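Local atomic coordinates of glutamine cyclotransferase (Zymomonas mobilis, PDB entry 3NOL), a protein that catalyses the cyclisation of N-terminal glutamine residues to pyroglutamate with loss of ammonia, using a beta-propeller scaffold. Residues Tyr29-Val34 / Phe250-Thr255; Gln79-Gly84 / Arg115-Val120; Glu169-Leu174 / Ala186-Thr191. One frame throughout, in Å; residues are numbered along the deposited sequence.

Contact 1. Residues Tyr29-Val34 / Phe250-Thr255; sequences YDYQIV and FEITLT
Thr253 OG1 donates to the side-chain carbonyl of Gln32, with 2.7 Å between OG1 and OE1, and this hydroxyl–amide bond begins a polar ladder across two antiparallel strands. The chain of Gln32 is bent (chi2 83°), which turns its amide over the opposite strand and lets both ends work: NE2 gives a hydrogen to Thr255 OG1 at 2.8 Å, although the bond is bent (131° at the hydrogen) and the hydroxyl lies 25° out of the amide plane. Two threonines suit this face: their hydroxyls, two residues apart, are spaced so that the amide sits between them, one accepting from NE2, the other donating to OE1. Asp30, on this face, forms a salt bridge with Arg257. In the backbone, Gln32 and Thr253 form a hydrogen-bonded pair, as do Asp30 and Thr255. Val34 N, where the chain turns a corner, continues the ladder to Glu251 O at 2.7 Å, and its CG2 packs on Thr253 CG2.

The other face is mainly apolar. Ile33 CD1 lies 3.6 Å from Phe250 CD2, and Tyr31 CB rests near Ile252 CD1. Farther out, Tyr31 OH bonds to Glu216.

This is the 'Velcro' closure of the propeller: the N-terminal strand 28-38 joins strand 248-256 of the last blade, which pairs in turn with strand 238-243, while strand 204-209 runs parallel to strand 28-38 on its other edge.

Contact 2. Residues Gln79-Gly84 / Arg115-Val120; sequences QQIELG and RNLRQV
Gln79 and Ile81 meet Leu117 in a small packing contact at the surface between two successive blades of the propeller: the outer strand 77-82 of one blade receives a turn that joins strands 108-113 and 119-124 of the next. No backbone ladder links the two segments; side chains of 79-84 reach across to the side chain and carbonyls of the turn. Leu117 adopts a left-handed backbone conformation (phi 56°), and the turn directs its buried isobutyl group at the neighbouring strand. Its CB lies 3.8 Å from Ile81 CG2, and Ile81 CD1 reaches the leucine carbonyl as well, 3.5 Å from Leu117 O. Branched aliphatic groups suit this place, since they fill the seam beneath a polar rim.

That rim is made by Gln79. Its chain is stretched out, with CG opposite the backbone nitrogen (chi1 179°) and CD extended beyond it, so the amide passes along Leu117, coming from the opposite direction, and CD lies 3.7 Å from Leu117 CD1. Glutamine fits here because its CG methylene can lie along Leu117 while the terminal NE2 still donates to Arg115 O at 2.9 Å. The acceptor lies nearly in the amide plane, whereas the donor is tilted 34° from the carbonyl plane. One water links Gln79 NE2 to Asn116 OD1, accepting at 3.1 Å from NE2; a second, held weakly by NE2, donates to Asn116 O. Replacing Gln79 with an alanine would probably leave Arg115 O without its amide donor and uncover the CD1 side of Leu117.

Ile81 also packs on Ile67 of strand 64-70, the hydrogen-bonded neighbour of strand 77-82 in its own blade, and on Trp112 of strand 108-113 in the next.

Contact 3. Residues Glu169-Leu174 / Ala186-Thr191; sequences EELPEL and ANVWQT
Trp189 holds CG nearly opposite its backbone nitrogen (chi1 -162°), while Glu173 folds back at chi2 (-54°); together these torsions bring the indole and the carboxylate side by side. They meet where one blade of the beta-propeller passes to the next, the chain of 169-174 leaving one sheet and pairing with strand 183-188 of the following one. Glu173 OE1 lies at the indole edge, in its plane and 3.5 Å from Trp189 CE3, where a partly positive C-H would probably favour an anionic oxygen. The pair is also tied through the backbone, since Trp189 N donates to Glu173 O at 2.8 Å in a nearly straight bond. One residue further along, Leu174 and Val188 form an antiparallel non-hydrogen-bonded pair; Val188 CG2 lies 4.2 Å from Leu171 CD2, so aliphatic side chains meet at the junction.

Asn187 bonds to Gly229 and touches Glu176, a calcium-site residue, placing this strand close to the metal. Trp189 makes an edge-to-face contact with Trp130 and has a glycerol beside it, consistent with a pocket here. Over the centre of the indole sits Gln190 NE2, the next residue in the type II turn from Val188 to Thr191. At the turn's base Val188 O is gripped twice, by Thr191 N at 3.0 Å and Thr191 OG1 at 2.8 Å.

How the contacts relate
From the N terminus, the chain lays down strand 28-38, whose partner in contact 1 arrives only when strand 248-256 is made, so this contact closes a loop around nearly the whole propeller and seals its ring. Contacts 2 and 3 are both nested within that loop, one after the other: 79-84 meets 115-120 and closes before 169-174 opens toward 186-191. Each of these joins a blade to the one that follows. Contact 2 lies across the centre of the chain from the other two, its centre about 33 Å from that of contact 1 and 30 Å from that of contact 3. Contacts 1 and 3 do not touch, yet both reach the same mixed sheet.

Contact 1. Residues Tyr29-Val34 / Phe250-Thr255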
loop_
_atom_site.group_PDB
_atom_site.type_symbol
_atom_site.label_atom_id
_atom_site.label_comp_id
_atom_site.label_asym_id
_atom_site.label_seq_id
_atom_site.Cartn_x
_atom_site.Cartn_y
_atom_site.Cartn_z
ATOM N N TYR A 29 1.094 16.686 -9.123
ATOM C CA TYR A 29 2.213 16.898 -8.196
ATOM C C TYR A 29 3.457 16.196 -8.714
ATOM O O TYR A 29 3.405 15.021 -9.077
ATOM C CB TYR A 29 1.862 16.384 -6.788
ATOM C CG TYR A 29 0.732 17.172 -6.165
ATOM C CD1 TYR A 29 0.990 18.279 -5.350
ATOM C CD2 TYR A 29 -0.598 16.845 -6.437
ATOM C CE1 TYR A 29 -0.054 19.014 -4.795
ATOM C CE2 TYR A 29 -1.647 17.569 -5.911
ATOM C CZ TYR A 29 -1.378 18.653 -5.099
ATOM O OH TYR A 29 -2.436 19.353 -4.590
ATOM N N ASP A 30 4.560 16.946 -8.770
ATOM C CA ASP A 30 5.860 16.385 -9.057
ATOM C C ASP A 30 6.564 16.034 -7.759
ATOM O O ASP A 30 6.244 16.572 -6.711
ATOM C CB ASP A 30 6.697 17.366 -9.875
ATOM C CG ASP A 30 6.179 17.507 -11.290
ATOM O OD1 ASP A 30 6.035 16.462 -11.963
ATOM O OD2 ASP A 30 5.898 18.645 -11.715
ATOM N N TYR A 31 7.501 15.103 -7.840
ATOM C CA TYR A 31 8.204 14.647 -6.656
ATOM C C TYR A 31 9.620 15.255 -6.588
ATOM O O TYR A 31 10.210 15.627 -7.629
ATOM C CB TYR A 31 8.287 13.115 -6.649
ATOM C CG TYR A 31 9.193 12.596 -7.723
ATOM C CD1 TYR A 31 8.684 12.271 -8.998
ATOM C CD2 TYR A 31 10.577 12.475 -7.509
ATOM C CE1 TYR A 31 9.521 11.828 -10.012
ATOM C CE2 TYR A 31 11.421 12.035 -8.531
ATOM C CZ TYR A 31 10.881 11.714 -9.777
ATOM O OH TYR A 31 11.724 11.284 -10.771
ATOM N N GLN A 32 10.154 15.297 -5.363
ATOM C CA GLN A 32 11.579 15.495 -5.085
ATOM C C GLN A 32 12.026 14.377 -4.135
ATOM O O GLN A 32 11.381 14.143 -3.092
ATOM C CB GLN A 32 11.840 16.840 -4.388
ATOM C CG GLN A 32 11.363 18.069 -5.150
ATOM C CD GLN A 32 9.886 18.345 -4.943
ATOM O OE1 GLN A 32 9.389 18.353 -3.808
ATOM N NE2 GLN A 32 9.169 18.571 -6.048
ATOM N N ILE A 33 13.086 13.674 -4.514
ATOM C CA ILE A 33 13.647 12.613 -3.664
ATOM C C ILE A 33 14.442 13.235 -2.529
ATOM O O ILE A 33 15.397 13.992 -2.776
ATOM C CB ILE A 33 14.546 11.639 -4.462
ATOM C CG1 ILE A 33 13.716 10.898 -5.517
ATOM C CG2 ILE A 33 15.250 10.661 -3.514
ATOM C CD1 ILE A 33 14.520 10.072 -6.519
ATOM N N VAL A 34 14.045 12.926 -1.298
ATOM C CA VAL A 34 14.764 13.373 -0.095
ATOM C C VAL A 34 15.887 12.393 0.267
ATOM O O VAL A 34 17.029 12.807 0.559
ATOM C CB VAL A 34 13.797 13.544 1.118
ATOM C CG1 VAL A 34 14.567 14.082 2.350
ATOM C CG2 VAL A 34 12.637 14.469 0.766
ATOM N N PHE A 250 11.776 5.229 -1.941
ATOM C CA PHE A 250 12.089 6.656 -2.032
ATOM C C PHE A 250 11.280 7.412 -1.000
ATOM O O PHE A 250 10.053 7.268 -0.929
ATOM C CB PHE A 250 11.727 7.219 -3.408
ATOM C CG PHE A 250 12.510 6.607 -4.537
ATOM C CD1 PHE A 250 11.935 5.627 -5.329
ATOM C CD2 PHE A 250 13.835 7.001 -4.786
ATOM C CE1 PHE A 250 12.656 5.029 -6.378
ATOM C CE2 PHE A 250 14.573 6.421 -5.828
ATOM C CZ PHE A 250 13.971 5.430 -6.637
ATOM N N GLU A 251 11.969 8.243 -0.226
ATOM C CA GLU A 251 11.302 9.227 0.607
ATOM C C GLU A 251 11.186 10.484 -0.255
ATOM O O GLU A 251 12.210 11.016 -0.731
ATOM C CB GLU A 251 12.130 9.489 1.862
ATOM C CG GLU A 251 11.557 10.581 2.729
ATOM C CD GLU A 251 12.433 10.893 3.948
ATOM O OE1 GLU A 251 12.167 11.931 4.588
ATOM O OE2 GLU A 251 13.358 10.111 4.254
ATOM N N ILE A 252 9.952 10.923 -0.478
ATOM C CA ILE A 252 9.690 12.027 -1.425
ATOM C C ILE A 252 8.881 13.162 -0.819
ATOM O O ILE A 252 8.023 12.949 0.043
ATOM C CB ILE A 252 8.952 11.554 -2.713
ATOM C CG1 ILE A 252 7.584 10.902 -2.379
ATOM C CG2 ILE A 252 9.832 10.648 -3.558
ATOM C CD1 ILE A 252 6.704 10.674 -3.653
ATOM N N THR A 253 9.145 14.371 -1.298
ATOM C CA THR A 253 8.228 15.495 -1.076
ATOM C C THR A 253 7.470 15.790 -2.384
ATOM O O THR A 253 7.862 15.314 -3.455
ATOM C CB THR A 253 8.971 16.752 -0.542
ATOM O OG1 THR A 253 10.000 17.114 -1.460
ATOM C CG2 THR A 253 9.591 16.483 0.870
ATOM N N LEU A 254 6.370 16.538 -2.273
ATOM C CA LEU A 254 5.498 16.845 -3.412
ATOM C C LEU A 254 5.404 18.337 -3.624
ATOM O O LEU A 254 5.337 19.094 -2.655
ATOM C CB LEU A 254 4.081 16.303 -3.165
ATOM C CG LEU A 254 3.998 14.809 -2.924
ATOM C CD1 LEU A 254 2.532 14.460 -2.640
ATOM C CD2 LEU A 254 4.545 14.074 -4.145
ATOM N N THR A 255 5.404 18.746 -4.892
ATOM C CA THR A 255 5.117 20.134 -5.257
ATOM C C THR A 255 4.135 20.164 -6.407
ATOM O O THR A 255 4.281 19.400 -7.375
ATOM C CB THR A 255 6.386 20.917 -5.673
ATOM O OG1 THR A 255 7.051 20.235 -6.744
ATOM C CG2 THR A 255 7.338 21.071 -4.488
#

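Contact 2. Residues Gln79-Gly84 / Arg115-Val120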
loop_
_atom_site.group_PDB
_atom_site.type_symbol
_atom_site.label_atom_id
_atom_site.label_comp_id
_atom_site.label_asym_id
_atom_site.label_seq_id
_atom_site.Cartn_x
_atom_site.Cartn_y
_atom_site.Cartn_z
ATOM N N GLN A 79 12.062 -9.475 11.192
ATOM C CA GLN A 79 11.030 -10.432 11.596
ATOM C C GLN A 79 10.237 -10.790 10.355
ATOM O O GLN A 79 9.942 -9.917 9.555
ATOM C CB GLN A 79 10.127 -9.734 12.611
ATOM C CG GLN A 79 8.977 -10.534 13.146
ATOM C CD GLN A 79 8.135 -9.660 14.065
ATOM O OE1 GLN A 79 7.938 -8.478 13.778
ATOM N NE2 GLN A 79 7.653 -10.223 15.169
ATOM N N GLN A 80 9.905 -12.067 10.167
ATOM C CA GLN A 80 9.138 -12.432 8.977
ATOM C C GLN A 80 8.312 -13.670 9.252
ATOM O O GLN A 80 8.790 -14.568 9.950
ATOM C CB GLN A 80 10.104 -12.717 7.821
ATOM C CG GLN A 80 9.433 -12.915 6.453
ATOM C CD GLN A 80 10.459 -12.931 5.334
ATOM O OE1 GLN A 80 11.328 -12.032 5.260
ATOM N NE2 GLN A 80 10.368 -13.934 4.437
ATOM N N ILE A 81 7.095 -13.699 8.703
ATOM C CA ILE A 81 6.291 -14.937 8.627
ATOM C C ILE A 81 6.031 -15.263 7.165
ATOM O O ILE A 81 5.935 -14.351 6.330
ATOM C CB ILE A 81 4.971 -14.874 9.466
ATOM C CG1 ILE A 81 4.030 -13.744 9.001
ATOM C CG2 ILE A 81 5.309 -14.800 10.972
ATOM C CD1 ILE A 81 2.609 -13.780 9.594
ATOM N N GLU A 82 5.970 -16.554 6.860
ATOM C CA GLU A 82 5.650 -17.020 5.537
ATOM C C GLU A 82 4.259 -17.648 5.610
ATOM O O GLU A 82 4.017 -18.568 6.406
ATOM C CB GLU A 82 6.691 -18.057 5.090
ATOM C CG GLU A 82 6.430 -18.568 3.693
ATOM C CD GLU A 82 7.502 -19.514 3.157
ATOM O OE1 GLU A 82 8.515 -19.786 3.858
ATOM O OE2 GLU A 82 7.304 -19.995 2.011
ATOM N N LEU A 83 3.345 -17.159 4.781
ATOM C CA LEU A 83 1.983 -17.674 4.775
ATOM C C LEU A 83 1.940 -19.089 4.209
ATOM O O LEU A 83 2.785 -19.456 3.393
ATOM C CB LEU A 83 1.062 -16.764 3.958
ATOM C CG LEU A 83 0.894 -15.322 4.466
ATOM C CD1 LEU A 83 -0.370 -14.734 3.851
ATOM C CD2 LEU A 83 0.851 -15.227 5.983
ATOM N N GLY A 84 0.960 -19.869 4.656
ATOM C CA GLY A 84 0.743 -21.211 4.093
ATOM C C GLY A 84 0.658 -21.200 2.572
ATOM O O GLY A 84 0.206 -20.228 1.959
ATOM N N ARG A 115 3.271 -7.918 17.830
ATOM C CA ARG A 115 4.516 -8.259 18.553
ATOM C C ARG A 115 5.305 -9.413 17.901
ATOM O O ARG A 115 6.495 -9.255 17.625
ATOM C CB ARG A 115 4.287 -8.550 20.051
ATOM C CG ARG A 115 5.608 -8.797 20.787
ATOM C CD ARG A 115 5.500 -9.223 22.254
ATOM N NE ARG A 115 6.850 -9.310 22.828
ATOM C CZ ARG A 115 7.176 -10.010 23.918
ATOM N NH1 ARG A 115 8.437 -10.015 24.357
ATOM N NH2 ARG A 115 6.245 -10.724 24.561
ATOM N N ASN A 116 4.636 -10.555 17.676
ATOM C CA ASN A 116 5.271 -11.745 17.106
ATOM C C ASN A 116 4.603 -12.257 15.820
ATOM O O ASN A 116 4.936 -13.343 15.320
ATOM C CB ASN A 116 5.380 -12.865 18.148
ATOM C CG ASN A 116 6.434 -12.562 19.225
ATOM O OD1 ASN A 116 7.612 -12.295 18.922
ATOM N ND2 ASN A 116 6.011 -12.604 20.485
ATOM N N LEU A 117 3.684 -11.454 15.264
ATOM C CA LEU A 117 2.984 -11.810 14.015
ATOM C C LEU A 117 2.262 -13.155 14.100
ATOM O O LEU A 117 2.102 -13.863 13.097
ATOM C CB LEU A 117 3.914 -11.727 12.791
ATOM C CG LEU A 117 4.706 -10.426 12.610
ATOM C CD1 LEU A 117 5.728 -10.547 11.463
ATOM C CD2 LEU A 117 3.793 -9.203 12.386
ATOM N N ARG A 118 1.816 -13.479 15.314
ATOM C CA ARG A 118 1.018 -14.663 15.597
ATOM C C ARG A 118 -0.394 -14.450 15.034
ATOM O O ARG A 118 -0.993 -13.413 15.279
ATOM C CB ARG A 118 0.937 -14.877 17.109
ATOM C CG ARG A 118 0.138 -16.099 17.493
ATOM C CD ARG A 118 0.260 -16.415 18.985
ATOM N NE ARG A 118 -0.432 -15.425 19.810
ATOM C CZ ARG A 118 -1.751 -15.413 20.023
ATOM N NH1 ARG A 118 -2.532 -16.337 19.474
ATOM N NH2 ARG A 118 -2.295 -14.465 20.783
ATOM N N GLN A 119 -0.906 -15.422 14.284
ATOM C CA GLN A 119 -2.263 -15.302 13.714
ATOM C C GLN A 119 -3.307 -15.474 14.811
ATOM O O GLN A 119 -3.232 -16.433 15.616
ATOM C CB GLN A 119 -2.488 -16.306 12.578
ATOM C CG GLN A 119 -3.932 -16.367 12.076
ATOM C CD GLN A 119 -4.112 -17.372 10.943
ATOM O OE1 GLN A 119 -3.163 -17.682 10.226
ATOM N NE2 GLN A 119 -5.328 -17.892 10.788
ATOM N N VAL A 120 -4.256 -14.539 14.868
ATOM C CA VAL A 120 -5.336 -14.582 15.875
ATOM C C VAL A 120 -6.764 -14.702 15.296
ATOM O O VAL A 120 -7.706 -15.064 16.010
ATOM C CB VAL A 120 -5.256 -13.394 16.869
ATOM C CG1 VAL A 120 -3.966 -13.490 17.712
ATOM C CG2 VAL A 120 -5.381 -12.027 16.141
HETATM O O HOH W 1 8.823 -12.757 16.524
HETATM O O HOH W 2 7.534 -13.505 14.237
#

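Contact 3. Residues Glu169-Leu174 / Ala186-Thr191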
loop_
_atom_site.group_PDB
_atom_site.type_symbol
_atom_site.label_atom_id
_atom_site.label_comp_id
_atom_site.label_asym_id
_atom_site.label_seq_id
_atom_site.Cartn_x
_atom_site.Cartn_y
_atom_site.Cartn_z
ATOM N N GLU A 169 -15.421 10.238 -14.196
ATOM C CA GLU A 169 -15.493 8.864 -14.716
ATOM C C GLU A 169 -14.820 7.862 -13.775
ATOM O O GLU A 169 -13.822 8.175 -13.139
ATOM C CB GLU A 169 -14.913 8.776 -16.145
ATOM C CG GLU A 169 -15.456 9.865 -17.109
ATOM C CD GLU A 169 -16.970 9.837 -17.289
ATOM O OE1 GLU A 169 -17.608 8.765 -17.147
ATOM O OE2 GLU A 169 -17.546 10.907 -17.576
ATOM N N GLU A 170 -15.377 6.657 -13.710
ATOM C CA GLU A 170 -14.834 5.596 -12.848
ATOM C C GLU A 170 -13.335 5.371 -13.099
ATOM O O GLU A 170 -12.898 5.321 -14.249
ATOM C CB GLU A 170 -15.598 4.282 -13.128
ATOM C CG GLU A 170 -16.979 4.173 -12.429
ATOM C CD GLU A 170 -18.035 3.440 -13.267
ATOM O OE1 GLU A 170 -17.667 2.548 -14.071
ATOM O OE2 GLU A 170 -19.248 3.757 -13.116
ATOM N N LEU A 171 -12.565 5.198 -12.018
ATOM C CA LEU A 171 -11.133 4.953 -12.130
ATOM C C LEU A 171 -10.826 3.567 -11.550
ATOM O O LEU A 171 -10.829 3.381 -10.315
ATOM C CB LEU A 171 -10.338 6.031 -11.368
ATOM C CG LEU A 171 -8.806 5.863 -11.380
ATOM C CD1 LEU A 171 -8.182 5.905 -12.808
ATOM C CD2 LEU A 171 -8.135 6.903 -10.456
ATOM N N PRO A 172 -10.622 2.583 -12.436
ATOM C CA PRO A 172 -10.311 1.241 -11.955
ATOM C C PRO A 172 -8.809 1.037 -11.675
ATOM O O PRO A 172 -7.981 1.955 -11.895
ATOM C CB PRO A 172 -10.742 0.369 -13.132
ATOM C CG PRO A 172 -10.316 1.209 -14.330
ATOM C CD PRO A 172 -10.709 2.623 -13.917
ATOM N N GLU A 173 -8.483 -0.178 -11.219
ATOM C CA GLU A 173 -7.119 -0.653 -10.981
ATOM C C GLU A 173 -6.477 -0.051 -9.723
ATOM O O GLU A 173 -5.254 -0.056 -9.586
ATOM C CB GLU A 173 -6.198 -0.488 -12.205
ATOM C CG GLU A 173 -6.816 -1.021 -13.510
ATOM C CD GLU A 173 -7.272 -2.472 -13.383
ATOM O OE1 GLU A 173 -6.565 -3.273 -12.749
ATOM O OE2 GLU A 173 -8.353 -2.809 -13.919
ATOM N N LEU A 174 -7.310 0.445 -8.811
ATOM C CA LEU A 174 -6.802 0.918 -7.508
ATOM C C LEU A 174 -6.118 -0.223 -6.737
ATOM O O LEU A 174 -6.706 -1.291 -6.533
ATOM C CB LEU A 174 -7.946 1.506 -6.670
ATOM C CG LEU A 174 -8.783 2.600 -7.368
ATOM C CD1 LEU A 174 -9.874 3.055 -6.361
ATOM C CD2 LEU A 174 -7.913 3.765 -7.879
ATOM N N ALA A 186 -3.733 6.303 -3.529
ATOM C CA ALA A 186 -3.800 4.947 -4.094
ATOM C C ALA A 186 -2.890 4.792 -5.290
ATOM O O ALA A 186 -2.886 5.655 -6.175
ATOM C CB ALA A 186 -5.224 4.612 -4.527
ATOM N N ASN A 187 -2.114 3.709 -5.329
ATOM C CA ASN A 187 -1.488 3.341 -6.594
ATOM C C ASN A 187 -2.591 2.996 -7.594
ATOM O O ASN A 187 -3.621 2.437 -7.216
ATOM C CB ASN A 187 -0.554 2.136 -6.436
ATOM C CG ASN A 187 0.707 2.473 -5.666
ATOM O OD1 ASN A 187 0.821 2.146 -4.491
ATOM N ND2 ASN A 187 1.661 3.127 -6.328
ATOM N N VAL A 188 -2.356 3.343 -8.859
ATOM C CA VAL A 188 -3.187 2.889 -9.948
ATOM C C VAL A 188 -2.330 1.903 -10.751
ATOM O O VAL A 188 -1.330 2.278 -11.388
ATOM C CB VAL A 188 -3.664 4.048 -10.828
ATOM C CG1 VAL A 188 -4.567 3.502 -11.949
ATOM C CG2 VAL A 188 -4.347 5.140 -9.967
ATOM N N TRP A 189 -2.719 0.636 -10.644
ATOM C CA TRP A 189 -1.947 -0.471 -11.183
ATOM C C TRP A 189 -1.698 -0.268 -12.662
ATOM O O TRP A 189 -2.599 0.152 -13.403
ATOM C CB TRP A 189 -2.680 -1.793 -10.948
ATOM C CG TRP A 189 -1.834 -3.037 -11.058
ATOM C CD1 TRP A 189 -0.551 -3.234 -10.568
ATOM C CD2 TRP A 189 -2.227 -4.281 -11.649
ATOM N NE1 TRP A 189 -0.132 -4.516 -10.854
ATOM C CE2 TRP A 189 -1.151 -5.190 -11.483
ATOM C CE3 TRP A 189 -3.402 -4.727 -12.277
ATOM C CZ2 TRP A 189 -1.205 -6.519 -11.967
ATOM C CZ3 TRP A 189 -3.455 -6.046 -12.759
ATOM C CH2 TRP A 189 -2.367 -6.919 -12.603
ATOM N N GLN A 190 -0.454 -0.527 -13.061
ATOM C CA GLN A 190 -0.010 -0.396 -14.466
ATOM C C GLN A 190 0.365 1.045 -14.825
ATOM O O GLN A 190 0.709 1.331 -15.979
ATOM C CB GLN A 190 -1.056 -0.907 -15.478
ATOM C CG GLN A 190 -1.421 -2.374 -15.353
ATOM C CD GLN A 190 -0.195 -3.262 -15.291
ATOM O OE1 GLN A 190 0.609 -3.311 -16.232
ATOM N NE2 GLN A 190 -0.042 -3.971 -14.175
ATOM N N THR A 191 0.272 1.955 -13.861
ATOM C CA THR A 191 0.741 3.327 -14.079
ATOM C C THR A 191 1.824 3.703 -13.078
ATOM O O THR A 191 2.032 3.002 -12.077
ATOM C CB THR A 191 -0.410 4.369 -13.985
ATOM O OG1 THR A 191 -0.616 4.747 -12.613
ATOM C CG2 THR A 191 -1.718 3.843 -14.620
#